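Local coordinates for beta-1,3-glucanosyltransferase (Rhizomucor miehei CAU432, PDB 4WTP), which is a fungal carbohydrate-active enzyme of glycoside hydrolase family 17, built as a single-chain (beta/alpha)8 barrel of the TIM-barrel type, at residues F72-V76 and N108-L113; M92-M98 and N124-V130; K220-W226 and I259-F264. All coordinates share one frame; numbering follows the deposited sequence.

How the contacts relate
The three contacts sample one (beta/alpha)8 barrel. Contact 2 joins two neighbouring strands of its wall, contact 1 lies at their outer flank, and contact 3 closes the cylinder between its last two strands. Contacts 1 and 2, with centres about 12 Å apart, touch where Leu74 CD1 meets Met98 CG at 3.8 Å. Contacts 2 and 3, about 14 Å apart, share the barrel interior: in one conformer of the lysine, Tyr95 OH lies 3.1 Å from Lys220 NZ, a probable hydrogen bond. Although contacts 1 and 3 are about 22 Å apart, Phe72 packs against Glu223 and Phe264 at the C-terminal strand ends, where TIM barrels generally carry their active site.

Contact 1: F72-V76 and N108-L113; sequences FALSV and NEMNAL
Both oxygens of the Glu109 carboxylate face the 72-76 loop. Each turns its syn lone pair, the one on the side of the other oxygen, toward one of two successive backbone amides: Leu74 N reaches OE1 of Glu109 at 3.0 Å in an almost straight bond (174°), and Ser75 N reaches OE2 at 3.1 Å with more bend. A third donor comes from the anti side, where Ser75 OG gives its proton to Glu109 OE2 at 2.7 Å, lying 31° out of the carboxylate plane. OE2 is thus gripped by two donors of a single residue, while OE1 takes a second bond from Trp99 N. Amide and hydroxyl dipoles converging on a buried carboxylate would be expected to favour its charged form.

The side chain of Glu109 reaches the loop because it folds over: CG stands anti to its own carbonyl carbon, and the chain then bends sharply at chi2 (-76°). Beside the polar bonds the packing is apolar. Leu74 CB rests on the methyl of Ala112 at 3.9 Å, and Leu74 CD1 passes obliquely over Leu113 CB at 3.7 Å. Leu74 CD1 also lies 3.5 Å from Glu109 O. Leu113 also presses on Val152 and Val156 of helix 142-156.

Loop 72-76 follows strand 68-71, and helix 104-119 follows strand 93-98; the contact therefore ties together two successive beta-alpha units of the barrel, fixing a beta-to-alpha loop by a helix-borne carboxylate bound to consecutive main-chain amides.

Contact 2: M92-M98 and N124-V130; sequences MRIYLGM and NVDGLIV
Arg93 wraps around Asp126 from its first carbon onward. Arg93 CB lies 3.2 Å from Asp126 OD2, and CG stays beside the same oxygen. CD is already drawing off, for the chain is bent twice, at chi2 (-83°) and again at chi3. The bends swing the guanidinium back into a side-on salt bridge with the carboxylate: NE bonds Asp126 OD2 at 3.3 Å and NH2 bonds OD1 at 2.8 Å, both oxygens close to the guanidinium plane. The two flat groups are not coplanar, being turned 36° apart, and NH2 meets OD1 from above the carboxylate plane. At the far tip NH1 turns over the backbone of Asn124, whose CA sits 3.5 Å above one guanidinium face. Asp126 OD2 has a second cationic partner in Arg68, which should stabilise its negative charge.

Strands 93-98 and 125-132 run parallel, the first and last members of a beta-alpha-beta unit whose crossover is helix 104-119, within the TIM barrel wall. The register slips by one residue: Ile94 accepts from Asp126 N and pairs with Val125, whereas Leu96 pairs with Leu128, so a beta bulge places two residues, Asp126 and Gly127, opposite one, Tyr95. Gly127 N is buried without a partner and lies over one face of the Tyr95 ring, 4.1 Å above its plane. Tyr95 sends its hydroxyl to Tyr38.

On the face toward the helices, Leu96 lies roughly perpendicular to Val125, its CD1 3.8 Å from Val125 CG2, and Leu128 CD1 reaches across to Met98 CG. Met98 and Val130 run side by side there. Ahead of the strand, Asn124 ND2 donates to Met92 O at 2.9 Å, the oxygen lying in its amide plane.

Contact 3: K220-W226 and I259-F264; sequences KISETGW and IDLLYF
Ile221 and Leu261 form the bridge that closes the TIM barrel, where strand 219-223 and strand 262-263, the seventh and eighth, come together running in roughly the same direction. Three backbone hydrogen bonds hold the seam. Ile221 N gives to Asp260 O at 2.9 Å, and Leu262 N returns a bond to Ile221 O. Further on, Phe264 N reaches Thr224 O at 2.8 Å. Between them the regular bonding lapses: Ser222 O comes near Leu262 O, another acceptor, and is bonded instead by Asn41 ND2, from the first strand on the other flank of strand 262-263, and Thr224 N is buried without a partner.

One salt bridge belongs to the seam. Lys220 and Asp260 run alongside each other in one direction, and in one of two lysine conformers NZ of Lys220 meets OD2 of Asp260 at 2.6 Å on its anti lone pair. In that conformer the ammonium group also makes a cation-pi contact with Phe182.

Apolar packing sits on the side toward helices 196-212 and 240-256. With CG of Leu261 trans to the main-chain nitrogen (chi1 162°), CD1 is carried across to Ile221 CG2 at 3.5 Å, tighter than usual for two methyls. The same CD1 also touches Thr224 CG2, the two side chains lying roughly perpendicular, and Ile259 CG2 touches Ile221 CG1 at 4.0 Å, those side chains crossing at a slant.

The aromatic residues meet mainly backbone. Thr224 O lies over one face of the Tyr263 ring, 3.6 Å from the ring plane, nearer its border than its centre. Gly225, with no side chain, lets Phe264 O come close to its CA. Beyond it a water joins the chains: it accepts from Trp226 N, donates to Phe264 O, and lies 2.7 Å from Tyr263 OH.

Contact 1: F72-V76 and N108-L113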
loop_
_atom_site.group_PDB
_atom_site.type_symbol
_atom_site.label_atom_id
_atom_site.label_comp_id
_atom_site.label_asym_id
_atom_site.label_seq_id
_atom_site.Cartn_x
_atom_site.Cartn_y
_atom_site.Cartn_z
ATOM N N PHE A 72 -5.829 0.379 -4.302
ATOM C CA PHE A 72 -6.482 0.873 -3.098
ATOM C C PHE A 72 -7.996 0.640 -2.971
ATOM O O PHE A 72 -8.525 0.665 -1.860
ATOM C CB PHE A 72 -6.169 2.367 -2.863
ATOM C CG PHE A 72 -4.752 2.610 -2.402
ATOM C CD1 PHE A 72 -4.431 2.525 -1.063
ATOM C CD2 PHE A 72 -3.742 2.854 -3.323
ATOM C CE1 PHE A 72 -3.110 2.726 -0.636
ATOM C CE2 PHE A 72 -2.427 3.055 -2.915
ATOM C CZ PHE A 72 -2.120 2.994 -1.569
ATOM N N ALA A 73 -8.659 0.387 -4.100
ATOM C CA ALA A 73 -10.115 0.251 -4.104
ATOM C C ALA A 73 -10.510 -0.842 -5.090
ATOM O O ALA A 73 -9.785 -1.105 -6.039
ATOM C CB ALA A 73 -10.810 1.570 -4.462
ATOM N N LEU A 74 -11.662 -1.477 -4.857
ATOM C CA LEU A 74 -12.150 -2.488 -5.794
ATOM C C LEU A 74 -12.992 -1.848 -6.881
ATOM O O LEU A 74 -12.689 -2.058 -8.050
ATOM C CB LEU A 74 -12.975 -3.559 -5.080
ATOM C CG LEU A 74 -12.251 -4.372 -4.005
ATOM C CD1 LEU A 74 -13.241 -5.338 -3.366
ATOM C CD2 LEU A 74 -11.039 -5.124 -4.528
ATOM N N SER A 75 -14.012 -1.075 -6.485
ATOM C CA SER A 75 -14.996 -0.577 -7.450
ATOM C C SER A 75 -14.540 0.667 -8.221
ATOM O O SER A 75 -14.846 0.816 -9.396
ATOM C CB SER A 75 -16.334 -0.355 -6.755
ATOM O OG SER A 75 -16.230 0.479 -5.609
ATOM N N VAL A 76 -13.839 1.566 -7.548
ATOM C CA VAL A 76 -13.372 2.800 -8.176
ATOM C C VAL A 76 -12.573 2.541 -9.461
ATOM O O VAL A 76 -11.542 1.871 -9.436
ATOM C CB VAL A 76 -12.502 3.611 -7.197
ATOM C CG1 VAL A 76 -11.921 4.816 -7.906
ATOM C CG2 VAL A 76 -13.295 4.054 -5.971
ATOM N N ASN A 108 -21.103 -1.890 -0.618
ATOM C CA ASN A 108 -20.751 -1.706 -2.006
ATOM C C ASN A 108 -19.406 -2.347 -2.378
ATOM O O ASN A 108 -19.265 -2.961 -3.432
ATOM C CB ASN A 108 -20.780 -0.236 -2.400
ATOM C CG ASN A 108 -20.710 -0.048 -3.900
ATOM O OD1 ASN A 108 -21.669 -0.328 -4.625
ATOM N ND2 ASN A 108 -19.562 0.392 -4.379
ATOM N N GLU A 109 -18.414 -2.201 -1.507
ATOM C CA GLU A 109 -17.104 -2.857 -1.749
ATOM C C GLU A 109 -17.250 -4.371 -1.580
ATOM O O GLU A 109 -16.590 -5.123 -2.313
ATOM C CB GLU A 109 -15.977 -2.304 -0.855
ATOM C CG GLU A 109 -15.496 -0.916 -1.259
ATOM C CD GLU A 109 -14.605 -0.948 -2.500
ATOM O OE1 GLU A 109 -13.352 -1.003 -2.395
ATOM O OE2 GLU A 109 -15.159 -0.929 -3.616
ATOM N N MET A 110 -18.083 -4.810 -0.637
ATOM C CA MET A 110 -18.335 -6.246 -0.495
ATOM C C MET A 110 -18.945 -6.867 -1.756
ATOM O O MET A 110 -18.559 -7.967 -2.204
ATOM C CB MET A 110 -19.219 -6.494 0.702
ATOM C CG MET A 110 -19.574 -7.940 0.948
ATOM S SD MET A 110 -20.464 -8.274 2.488
ATOM C CE MET A 110 -22.183 -8.201 1.969
ATOM N N ASN A 111 -19.919 -6.166 -2.332
ATOM C CA ASN A 111 -20.502 -6.594 -3.607
ATOM C C ASN A 111 -19.487 -6.566 -4.740
ATOM O O ASN A 111 -19.476 -7.457 -5.614
ATOM C CB ASN A 111 -21.718 -5.724 -3.964
ATOM C CG ASN A 111 -22.865 -5.900 -2.991
ATOM O OD1 ASN A 111 -23.089 -6.994 -2.465
ATOM N ND2 ASN A 111 -23.610 -4.819 -2.749
ATOM N N ALA A 112 -18.636 -5.548 -4.767
ATOM C CA ALA A 112 -17.581 -5.473 -5.782
ATOM C C ALA A 112 -16.652 -6.679 -5.663
ATOM O O ALA A 112 -16.222 -7.240 -6.689
ATOM C CB ALA A 112 -16.767 -4.197 -5.630
ATOM N N LEU A 113 -16.371 -7.087 -4.426
ATOM C CA LEU A 113 -15.522 -8.229 -4.173
ATOM C C LEU A 113 -16.224 -9.480 -4.717
ATOM O O LEU A 113 -15.594 -10.316 -5.378
ATOM C CB LEU A 113 -15.279 -8.366 -2.679
ATOM C CG LEU A 113 -14.461 -9.607 -2.294
ATOM C CD1 LEU A 113 -13.100 -9.686 -2.980
ATOM C CD2 LEU A 113 -14.267 -9.681 -0.790
#

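Contact 2: M92-M98 and N124-V130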
loop_
_atom_site.group_PDB
_atom_site.type_symbol
_atom_site.label_atom_id
_atom_site.label_comp_id
_atom_site.label_asym_id
_atom_site.label_seq_id
_atom_site.Cartn_x
_atom_site.Cartn_y
_atom_site.Cartn_z
ATOM N N MET A 92 2.897 -10.822 -13.035
ATOM C CA MET A 92 3.072 -10.109 -11.765
ATOM C C MET A 92 2.042 -10.544 -10.705
ATOM O O MET A 92 1.051 -11.195 -11.034
ATOM C CB MET A 92 2.998 -8.580 -11.992
ATOM C CG MET A 92 4.015 -7.994 -12.985
ATOM S SD MET A 92 3.877 -6.199 -13.328
ATOM C CE MET A 92 4.678 -5.547 -11.835
ATOM N N ARG A 93 2.279 -10.160 -9.448
ATOM C CA ARG A 93 1.351 -10.461 -8.352
ATOM C C ARG A 93 0.669 -9.175 -7.865
ATOM O O ARG A 93 1.109 -8.068 -8.244
ATOM C CB ARG A 93 2.091 -11.088 -7.173
ATOM C CG ARG A 93 3.157 -12.109 -7.524
ATOM C CD ARG A 93 2.553 -13.461 -7.744
ATOM N NE ARG A 93 1.749 -13.919 -6.607
ATOM C CZ ARG A 93 0.985 -15.014 -6.652
ATOM N NH1 ARG A 93 0.903 -15.732 -7.768
ATOM N NH2 ARG A 93 0.292 -15.376 -5.583
ATOM N N ILE A 94 -0.338 -9.296 -7.002
ATOM C CA ILE A 94 -1.113 -8.125 -6.581
ATOM C C ILE A 94 -1.673 -8.258 -5.170
ATOM O O ILE A 94 -2.123 -9.335 -4.771
ATOM C CB ILE A 94 -2.246 -7.803 -7.601
ATOM C CG1 ILE A 94 -2.869 -6.443 -7.332
ATOM C CG2 ILE A 94 -3.290 -8.914 -7.701
ATOM C CD1 ILE A 94 -3.702 -5.910 -8.501
ATOM N N TYR A 95 -1.709 -7.154 -4.419
ATOM C CA TYR A 95 -2.544 -7.042 -3.213
ATOM C C TYR A 95 -3.732 -6.196 -3.622
ATOM O O TYR A 95 -3.570 -5.094 -4.176
ATOM C CB TYR A 95 -1.816 -6.301 -2.081
ATOM C CG TYR A 95 -0.912 -7.168 -1.237
ATOM C CD1 TYR A 95 0.301 -7.661 -1.730
ATOM C CD2 TYR A 95 -1.263 -7.463 0.080
ATOM C CE1 TYR A 95 1.135 -8.451 -0.924
ATOM C CE2 TYR A 95 -0.453 -8.227 0.881
ATOM C CZ TYR A 95 0.712 -8.746 0.367
ATOM O OH TYR A 95 1.536 -9.489 1.182
ATOM N N LEU A 96 -4.938 -6.699 -3.368
ATOM C CA LEU A 96 -6.151 -5.931 -3.641
ATOM C C LEU A 96 -6.644 -5.233 -2.387
ATOM O O LEU A 96 -6.947 -5.857 -1.371
ATOM C CB LEU A 96 -7.250 -6.878 -4.131
ATOM C CG LEU A 96 -7.066 -7.583 -5.467
ATOM C CD1 LEU A 96 -8.253 -8.491 -5.799
ATOM C CD2 LEU A 96 -6.897 -6.552 -6.567
ATOM N N GLY A 97 -6.746 -3.902 -2.453
ATOM C CA GLY A 97 -7.284 -3.121 -1.348
ATOM C C GLY A 97 -8.763 -2.871 -1.571
ATOM O O GLY A 97 -9.198 -2.655 -2.727
ATOM N N MET A 98 -9.508 -2.902 -0.471
ATOM C CA MET A 98 -10.893 -2.453 -0.415
ATOM C C MET A 98 -10.895 -1.079 0.210
ATOM O O MET A 98 -10.223 -0.849 1.229
ATOM C CB MET A 98 -11.737 -3.385 0.464
ATOM C CG MET A 98 -11.725 -4.852 0.030
ATOM S SD MET A 98 -12.700 -5.980 1.081
ATOM C CE MET A 98 -14.389 -5.550 0.560
ATOM N N ASN A 124 -3.414 -14.767 -8.562
ATOM C CA ASN A 124 -2.159 -14.052 -8.305
ATOM C C ASN A 124 -2.285 -13.032 -7.193
ATOM O O ASN A 124 -1.421 -12.160 -7.052
ATOM C CB ASN A 124 -1.612 -13.400 -9.566
ATOM C CG ASN A 124 -2.466 -12.236 -10.051
ATOM O OD1 ASN A 124 -3.701 -12.224 -9.932
ATOM N ND2 ASN A 124 -1.774 -11.216 -10.598
ATOM N N VAL A 125 -3.328 -13.161 -6.375
ATOM C CA VAL A 125 -3.613 -12.205 -5.313
ATOM C C VAL A 125 -2.946 -12.699 -4.041
ATOM O O VAL A 125 -3.240 -13.795 -3.541
ATOM C CB VAL A 125 -5.142 -12.048 -5.086
ATOM C CG1 VAL A 125 -5.450 -11.225 -3.839
ATOM C CG2 VAL A 125 -5.811 -11.422 -6.299
ATOM N N ASP A 126 -2.059 -11.876 -3.475
ATOM C CA ASP A 126 -1.303 -12.236 -2.287
ATOM C C ASP A 126 -1.974 -11.771 -1.008
ATOM O O ASP A 126 -1.518 -12.077 0.091
ATOM C CB ASP A 126 0.119 -11.700 -2.356
ATOM C CG ASP A 126 0.975 -12.481 -3.325
ATOM O OD1 ASP A 126 0.878 -13.725 -3.386
ATOM O OD2 ASP A 126 1.732 -11.879 -4.072
ATOM N N GLY A 127 -3.045 -10.998 -1.124
ATOM C CA GLY A 127 -3.761 -10.541 0.065
ATOM C C GLY A 127 -4.880 -9.602 -0.304
ATOM O O GLY A 127 -4.818 -8.949 -1.364
ATOM N N LEU A 128 -5.878 -9.548 0.574
ATOM C CA LEU A 128 -6.961 -8.596 0.464
ATOM C C LEU A 128 -6.851 -7.653 1.674
ATOM O O LEU A 128 -6.879 -8.116 2.833
ATOM C CB LEU A 128 -8.274 -9.357 0.491
ATOM C CG LEU A 128 -9.542 -8.574 0.205
ATOM C CD1 LEU A 128 -9.554 -7.809 -1.116
ATOM C CD2 LEU A 128 -10.680 -9.561 0.213
ATOM N N ILE A 129 -6.759 -6.356 1.400
ATOM C CA ILE A 129 -6.579 -5.368 2.451
ATOM C C ILE A 129 -7.927 -4.705 2.712
ATOM O O ILE A 129 -8.436 -3.941 1.889
ATOM C CB ILE A 129 -5.508 -4.333 2.062
ATOM C CG1 ILE A 129 -4.203 -5.003 1.584
ATOM C CG2 ILE A 129 -5.253 -3.392 3.244
ATOM C CD1 ILE A 129 -3.206 -4.007 1.007
ATOM N N VAL A 130 -8.533 -5.029 3.843
ATOM C CA VAL A 130 -9.903 -4.646 4.135
ATOM C C VAL A 130 -9.876 -3.276 4.797
ATOM O O VAL A 130 -9.881 -3.156 6.021
ATOM C CB VAL A 130 -10.622 -5.705 5.006
ATOM C CG1 VAL A 130 -12.098 -5.344 5.151
ATOM C CG2 VAL A 130 -10.442 -7.088 4.388
#

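Contact 3: K220-W226 and I259-F264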
loop_
_atom_site.group_PDB
_atom_site.type_symbol
_atom_site.label_atom_id
_atom_site.label_comp_id
_atom_site.label_asym_id
_atom_site.label_seq_id
_atom_site.Cartn_x
_atom_site.Cartn_y
_atom_site.Cartn_z
ATOM N N LYS A 220 3.183 -6.752 8.120
ATOM C CA LYS A 220 3.785 -6.216 6.914
ATOM C C LYS A 220 3.593 -4.701 6.929
ATOM O O LYS A 220 2.880 -4.154 7.775
ATOM C CB LYS A 220 3.134 -6.850 5.673
ATOM C CG LYS A 220 3.161 -8.374 5.710
ATOM C CD LYS A 220 2.671 -8.997 4.414
ATOM C CE LYS A 220 2.653 -10.506 4.528
ATOM N NZ LYS A 220 3.216 -11.085 3.284
ATOM N N ILE A 221 4.244 -4.021 5.998
ATOM C CA ILE A 221 4.101 -2.558 5.873
ATOM C C ILE A 221 3.343 -2.263 4.589
ATOM O O ILE A 221 3.834 -2.555 3.501
ATOM C CB ILE A 221 5.462 -1.842 5.962
ATOM C CG1 ILE A 221 6.129 -2.151 7.316
ATOM C CG2 ILE A 221 5.293 -0.339 5.758
ATOM C CD1 ILE A 221 7.522 -1.567 7.469
ATOM N N SER A 222 2.153 -1.678 4.697
ATOM C CA SER A 222 1.357 -1.387 3.511
ATOM C C SER A 222 1.695 -0.056 2.853
ATOM O O SER A 222 1.441 0.101 1.669
ATOM C CB SER A 222 -0.127 -1.453 3.835
ATOM O OG SER A 222 -0.331 -0.900 5.114
ATOM N N GLU A 223 2.252 0.887 3.616
ATOM C CA GLU A 223 2.636 2.183 3.030
ATOM C C GLU A 223 3.718 2.845 3.858
ATOM O O GLU A 223 3.581 2.974 5.103
ATOM C CB GLU A 223 1.482 3.206 3.003
ATOM C CG GLU A 223 0.251 2.916 2.194
ATOM C CD GLU A 223 -0.825 3.941 2.447
ATOM O OE1 GLU A 223 -0.642 4.836 3.280
ATOM O OE2 GLU A 223 -1.896 3.822 1.877
ATOM N N THR A 224 4.748 3.343 3.161
ATOM C CA THR A 224 5.616 4.394 3.683
ATOM C C THR A 224 6.351 4.974 2.476
ATOM O O THR A 224 6.484 4.311 1.441
ATOM C CB THR A 224 6.620 3.893 4.728
ATOM O OG1 THR A 224 7.163 5.039 5.381
ATOM C CG2 THR A 224 7.784 3.132 4.082
ATOM N N GLY A 225 6.785 6.219 2.605
ATOM C CA GLY A 225 7.466 6.916 1.515
ATOM C C GLY A 225 7.846 8.308 1.972
ATOM O O GLY A 225 7.604 8.674 3.128
ATOM N N TRP A 226 8.402 9.109 1.059
ATOM C CA TRP A 226 8.973 10.398 1.401
ATOM C C TRP A 226 8.891 11.248 0.145
ATOM O O TRP A 226 9.285 10.796 -0.953
ATOM C CB TRP A 226 10.442 10.244 1.830
ATOM C CG TRP A 226 11.008 11.491 2.431
ATOM C CD1 TRP A 226 11.444 12.638 1.760
ATOM C CD2 TRP A 226 11.151 11.770 3.855
ATOM N NE1 TRP A 226 11.897 13.559 2.685
ATOM C CE2 TRP A 226 11.749 13.086 3.956
ATOM C CE3 TRP A 226 10.913 11.055 5.017
ATOM C CZ2 TRP A 226 12.051 13.659 5.174
ATOM C CZ3 TRP A 226 11.193 11.667 6.238
ATOM C CH2 TRP A 226 11.762 12.934 6.317
ATOM N N ILE A 259 11.007 -8.070 6.601
ATOM C CA ILE A 259 9.680 -7.513 6.611
ATOM C C ILE A 259 9.232 -7.257 5.174
ATOM O O ILE A 259 10.020 -6.716 4.389
ATOM C CB ILE A 259 9.693 -6.193 7.388
ATOM C CG1 ILE A 259 10.106 -6.425 8.849
ATOM C CG2 ILE A 259 8.353 -5.488 7.294
ATOM C CD1 ILE A 259 10.451 -5.146 9.552
ATOM N N ASP A 260 7.994 -7.631 4.847
ATOM C CA ASP A 260 7.387 -7.351 3.541
ATOM C C ASP A 260 6.835 -5.920 3.515
ATOM O O ASP A 260 6.045 -5.540 4.382
ATOM C CB ASP A 260 6.255 -8.350 3.209
ATOM C CG ASP A 260 6.720 -9.791 3.064
ATOM O OD1 ASP A 260 7.924 -10.033 2.838
ATOM O OD2 ASP A 260 5.823 -10.648 3.138
ATOM N N LEU A 261 7.273 -5.159 2.510
ATOM C CA LEU A 261 6.946 -3.749 2.385
ATOM C C LEU A 261 6.341 -3.411 1.022
ATOM O O LEU A 261 6.908 -3.789 -0.016
ATOM C CB LEU A 261 8.231 -2.920 2.555
ATOM C CG LEU A 261 8.193 -1.471 2.058
ATOM C CD1 LEU A 261 7.274 -0.675 2.953
ATOM C CD2 LEU A 261 9.599 -0.885 2.017
ATOM N N LEU A 262 5.239 -2.667 1.031
ATOM C CA LEU A 262 4.709 -2.051 -0.198
ATOM C C LEU A 262 5.112 -0.578 -0.148
ATOM O O LEU A 262 4.623 0.179 0.721
ATOM C CB LEU A 262 3.183 -2.170 -0.236
ATOM C CG LEU A 262 2.655 -3.607 -0.226
ATOM C CD1 LEU A 262 1.124 -3.585 -0.149
ATOM C CD2 LEU A 262 3.188 -4.404 -1.425
ATOM N N TYR A 263 6.006 -0.188 -1.045
ATOM C CA TYR A 263 6.521 1.181 -1.016
ATOM C C TYR A 263 5.503 2.168 -1.602
ATOM O O TYR A 263 4.789 1.839 -2.545
ATOM C CB TYR A 263 7.856 1.246 -1.768
ATOM C CG TYR A 263 8.564 2.553 -1.503
ATOM C CD1 TYR A 263 9.295 2.754 -0.326
ATOM C CD2 TYR A 263 8.422 3.625 -2.376
ATOM C CE1 TYR A 263 9.874 3.976 -0.035
ATOM C CE2 TYR A 263 8.996 4.855 -2.089
ATOM C CZ TYR A 263 9.712 5.015 -0.922
ATOM O OH TYR A 263 10.245 6.246 -0.595
ATOM N N PHE A 264 5.436 3.366 -1.031
ATOM C CA PHE A 264 4.499 4.402 -1.502
ATOM C C PHE A 264 5.288 5.547 -2.136
ATOM O O PHE A 264 6.015 6.231 -1.414
ATOM C CB PHE A 264 3.677 4.943 -0.309
ATOM C CG PHE A 264 2.567 5.852 -0.726
ATOM C CD1 PHE A 264 2.786 7.235 -0.869
ATOM C CD2 PHE A 264 1.320 5.326 -1.059
ATOM C CE1 PHE A 264 1.761 8.074 -1.300
ATOM C CE2 PHE A 264 0.298 6.164 -1.491
ATOM C CZ PHE A 264 0.518 7.539 -1.622
HETATM O O HOH W 1 8.315 7.922 -1.602
#